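Local coordinates for aerobic respiration control sensor protein ArcB (Escherichia coli, PDB 2A0B), which relays phosphoryl groups through its histidine-containing phosphotransfer domain, the part described here, in the ArcB/ArcA two-component system that represses the arc modulon under anaerobic conditions, at residues K7-E18 against E107-W118. Sequence-based numbering, arbitrary orientation.
Sequences KSEALLDIPMLE and EWRHDVEVLKAW. With ZN (zinc ion), chain B.
In the HPt domain of ArcB the N-terminal helices 7-11 and 14-23 pack on the long C-terminal helix 93-122, and W118 and L11 are the knobs that fit them together. The indole of W118 sits among S8, I14, L17 and E18. In one of the two conformers of I14, its CD1 lies over one face of the five-membered ring, a CH-pi contact 3.9 Å from the ring centroid. CG of E18 meets the benzo edge close to the ring plane, whereas CB of L17 comes obliquely to CZ3 and CH2. With CG anti to the backbone N (chi1 -174°), the indole is carried out toward helix 14-23. L12, just past the end of helix 7-11, divides its branches: CD1 touches CB of W118 at 3.7 Å, and CD2 lies 3.8 Å from CB of L115. L17 CD1 meets L115 CD1 in turn.

L11 enters the hole formed by E107, H110, D111 and V114, its CD2 3.5 Å from OD2 of D111. That carboxylate oxygen accepts from a water that also donates to the carbonyl O of L11; a second water joins S8 OG to V114 O, 2.8 Å from the latter. The extended K7 chain passes V114 CG2 and brings NZ to the edge of the H110 imidazole.

E107, one turn before D111, binds the zinc ion through OE2 at 2.0 Å, alongside H77 and E103. The axis of 7-11 makes 118° with that of 107-118, and the axis of 14-18 makes 47°, so two short helices joined by a turn cover one side of the four-helix bundle characteristic of HPt domains.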
# COMPACT_ATOMS: atom_id res chain seq x y z
N LYS A 7 -13.83 2.13 8.57
CA LYS A 7 -12.90 2.02 7.46
C LYS A 7 -11.57 2.73 7.75
O LYS A 7 -10.55 2.23 7.28
CB LYS A 7 -13.49 2.46 6.15
CG LYS A 7 -13.54 3.86 5.62
CD LYS A 7 -14.45 3.81 4.38
CE LYS A 7 -15.01 5.16 3.95
NZ LYS A 7 -15.35 5.05 2.49
N SER A 8 -11.61 3.86 8.43
CA SER A 8 -10.36 4.55 8.75
C SER A 8 -9.48 3.63 9.60
O SER A 8 -8.30 3.44 9.29
CB SER A 8 -10.60 5.88 9.47
OG SER A 8 -11.20 6.84 8.61
N GLU A 9 -10.04 3.02 10.64
CA GLU A 9 -9.28 2.15 11.52
C GLU A 9 -8.65 0.95 10.83
O GLU A 9 -7.55 0.49 11.14
CB GLU A 9 -10.18 1.60 12.66
CG GLU A 9 -10.83 2.74 13.42
CD GLU A 9 -11.63 2.36 14.64
OE1 GLU A 9 -12.22 1.25 14.70
OE2 GLU A 9 -11.67 3.21 15.57
N ALA A 10 -9.42 0.40 9.89
CA ALA A 10 -8.99 -0.78 9.17
C ALA A 10 -7.94 -0.49 8.13
O ALA A 10 -7.02 -1.28 7.95
CB ALA A 10 -10.23 -1.41 8.53
N LEU A 11 -8.00 0.63 7.41
CA LEU A 11 -7.16 0.86 6.28
C LEU A 11 -5.88 1.73 6.71
O LEU A 11 -5.02 1.66 5.90
CB LEU A 11 -7.88 1.61 5.16
CG LEU A 11 -9.15 0.83 4.58
CD1 LEU A 11 -9.80 1.71 3.56
CD2 LEU A 11 -8.58 -0.44 3.94
N LEU A 12 -6.12 2.43 7.79
CA LEU A 12 -4.93 3.35 8.05
C LEU A 12 -4.28 2.97 9.34
O LEU A 12 -4.83 2.39 10.26
CB LEU A 12 -5.52 4.76 8.29
CG LEU A 12 -6.40 5.31 7.15
CD1 LEU A 12 -6.93 6.69 7.55
CD2 LEU A 12 -5.64 5.27 5.85
N ASP A 13 -3.00 3.44 9.51
CA ASP A 13 -2.35 3.28 10.80
C ASP A 13 -2.58 4.55 11.63
O ASP A 13 -1.76 5.52 11.48
CB ASP A 13 -0.86 3.05 10.58
CG ASP A 13 -0.11 2.74 11.87
OD1 ASP A 13 -0.58 2.91 12.98
OD2 ASP A 13 1.00 2.20 11.62
N ILE A 14 -3.67 4.66 12.32
CA ILE A 14 -4.07 5.87 13.03
C ILE A 14 -3.09 6.30 14.12
O ILE A 14 -2.72 7.49 14.06
CB ILE A 14 -5.51 5.80 13.59
CG1 ILE A 14 -6.41 5.42 12.41
CG2 ILE A 14 -5.89 7.17 14.16
CD1 ILE A 14 -6.44 6.42 11.30
N PRO A 15 -2.58 5.42 14.93
CA PRO A 15 -1.57 5.82 15.95
C PRO A 15 -0.37 6.46 15.25
O PRO A 15 0.11 7.51 15.76
CB PRO A 15 -1.19 4.53 16.64
CG PRO A 15 -2.52 3.77 16.60
CD PRO A 15 -2.96 4.01 15.17
N MET A 16 0.17 5.90 14.21
CA MET A 16 1.35 6.44 13.52
C MET A 16 0.99 7.78 12.93
O MET A 16 1.72 8.81 13.02
CB MET A 16 1.91 5.49 12.46
CG MET A 16 3.00 6.10 11.57
SD MET A 16 2.31 6.96 10.15
CE MET A 16 3.66 6.93 8.97
N LEU A 17 -0.17 7.92 12.25
CA LEU A 17 -0.55 9.17 11.63
C LEU A 17 -0.76 10.27 12.68
O LEU A 17 -0.41 11.42 12.32
CB LEU A 17 -1.85 8.95 10.78
CG LEU A 17 -1.48 8.15 9.53
CD1 LEU A 17 -2.85 7.61 8.98
CD2 LEU A 17 -0.83 8.93 8.41
N GLU A 18 -1.32 9.95 13.82
CA GLU A 18 -1.58 11.00 14.81
C GLU A 18 -0.20 11.47 15.36
O GLU A 18 -0.09 12.70 15.52
CB GLU A 18 -2.47 10.50 15.92
CG GLU A 18 -3.92 10.50 15.36
CD GLU A 18 -4.99 10.26 16.38
OE1 GLU A 18 -4.74 10.03 17.58
OE2 GLU A 18 -6.18 10.33 15.96
N GLU A 107 -8.27 -1.56 -5.24
CA GLU A 107 -8.57 -0.72 -4.14
C GLU A 107 -7.52 0.46 -3.84
O GLU A 107 -8.03 1.20 -3.01
CB GLU A 107 -8.62 -1.47 -2.85
CG GLU A 107 -7.23 -1.89 -2.33
CD GLU A 107 -7.41 -2.53 -1.01
OE1 GLU A 107 -7.85 -2.02 0.01
OE2 GLU A 107 -7.13 -3.77 -1.02
N TRP A 108 -6.42 0.40 -4.52
CA TRP A 108 -5.47 1.42 -3.87
C TRP A 108 -5.93 2.87 -4.02
O TRP A 108 -5.66 3.57 -3.00
CB TRP A 108 -4.10 1.19 -4.46
CG TRP A 108 -3.88 1.58 -5.86
CD1 TRP A 108 -3.98 0.84 -7.00
CD2 TRP A 108 -3.55 2.90 -6.36
NE1 TRP A 108 -3.71 1.52 -8.13
CE2 TRP A 108 -3.44 2.85 -7.71
CE3 TRP A 108 -3.33 4.10 -5.60
CZ2 TRP A 108 -3.12 3.95 -8.53
CZ3 TRP A 108 -3.02 5.19 -6.42
CH2 TRP A 108 -2.92 5.12 -7.80
N ARG A 109 -6.59 3.18 -5.13
CA ARG A 109 -7.03 4.61 -5.21
C ARG A 109 -7.99 4.91 -4.13
O ARG A 109 -8.08 6.01 -3.49
CB ARG A 109 -7.47 4.90 -6.64
CG ARG A 109 -6.48 4.69 -7.76
CD ARG A 109 -6.98 5.13 -9.13
NE ARG A 109 -6.01 5.07 -10.21
CZ ARG A 109 -5.71 4.01 -10.94
NH1 ARG A 109 -6.28 2.83 -10.68
NH2 ARG A 109 -4.79 4.10 -11.90
N HIS A 110 -8.96 3.99 -3.76
CA HIS A 110 -9.86 4.19 -2.68
C HIS A 110 -9.23 4.39 -1.32
O HIS A 110 -9.60 5.19 -0.48
CB HIS A 110 -10.91 3.00 -2.65
CG HIS A 110 -11.73 2.93 -1.43
ND1 HIS A 110 -12.82 3.75 -1.21
CD2 HIS A 110 -11.71 2.18 -0.29
CE1 HIS A 110 -13.38 3.52 -0.06
NE2 HIS A 110 -12.74 2.55 0.55
N ASP A 111 -8.18 3.55 -1.03
CA ASP A 111 -7.46 3.68 0.22
C ASP A 111 -6.75 5.11 0.22
O ASP A 111 -6.88 5.62 1.34
CB ASP A 111 -6.34 2.63 0.26
CG ASP A 111 -6.74 1.22 0.64
OD1 ASP A 111 -7.78 0.80 0.02
OD2 ASP A 111 -6.25 0.49 1.50
N VAL A 112 -6.30 5.51 -0.91
CA VAL A 112 -5.68 6.92 -0.86
C VAL A 112 -6.74 7.95 -0.58
O VAL A 112 -6.59 8.88 0.23
CB VAL A 112 -5.00 7.16 -2.18
CG1 VAL A 112 -4.72 8.66 -2.46
CG2 VAL A 112 -3.72 6.32 -2.36
N GLU A 113 -7.98 7.78 -1.19
CA GLU A 113 -9.02 8.76 -0.86
C GLU A 113 -9.44 8.78 0.56
O GLU A 113 -9.83 9.77 1.20
CB GLU A 113 -10.29 8.41 -1.74
CG GLU A 113 -10.02 8.67 -3.19
CD GLU A 113 -11.06 8.12 -4.16
OE1 GLU A 113 -11.87 7.29 -3.73
OE2 GLU A 113 -11.02 8.53 -5.32
N VAL A 114 -9.50 7.65 1.31
CA VAL A 114 -9.78 7.50 2.69
C VAL A 114 -8.66 8.24 3.54
O VAL A 114 -9.09 8.89 4.45
CB VAL A 114 -9.88 6.02 3.13
CG1 VAL A 114 -10.01 5.87 4.61
CG2 VAL A 114 -11.20 5.48 2.48
N LEU A 115 -7.44 8.07 3.13
CA LEU A 115 -6.37 8.80 3.93
C LEU A 115 -6.50 10.29 3.67
O LEU A 115 -6.45 11.02 4.68
CB LEU A 115 -5.06 8.19 3.50
CG LEU A 115 -3.82 8.99 4.08
CD1 LEU A 115 -3.93 8.95 5.54
CD2 LEU A 115 -2.58 8.35 3.46
N LYS A 116 -6.77 10.70 2.46
CA LYS A 116 -6.91 12.17 2.21
C LYS A 116 -8.00 12.73 3.07
O LYS A 116 -7.91 13.80 3.70
CB LYS A 116 -7.20 12.49 0.76
CG LYS A 116 -6.00 12.41 -0.14
CD LYS A 116 -6.30 12.59 -1.59
CE LYS A 116 -5.09 12.61 -2.49
NZ LYS A 116 -5.47 12.67 -3.94
N ALA A 117 -9.16 12.04 3.17
CA ALA A 117 -10.25 12.54 3.98
C ALA A 117 -9.93 12.60 5.44
O ALA A 117 -10.30 13.53 6.14
CB ALA A 117 -11.47 11.64 3.68
N TRP A 118 -9.19 11.63 5.97
CA TRP A 118 -8.83 11.56 7.37
C TRP A 118 -7.87 12.74 7.68
O TRP A 118 -8.12 13.33 8.75
CB TRP A 118 -8.10 10.21 7.63
CG TRP A 118 -7.83 10.05 9.10
CD1 TRP A 118 -8.64 9.55 10.06
CD2 TRP A 118 -6.64 10.51 9.79
NE1 TRP A 118 -8.05 9.65 11.31
CE2 TRP A 118 -6.82 10.23 11.13
CE3 TRP A 118 -5.47 11.13 9.32
CZ2 TRP A 118 -5.86 10.52 12.12
CZ3 TRP A 118 -4.50 11.45 10.30
CH2 TRP A 118 -4.72 11.12 11.63
ZN ZN B . -7.94 -4.96 0.43
O HOH W 1 -11.26 8.71 6.22
O HOH W 2 -4.33 0.96 3.27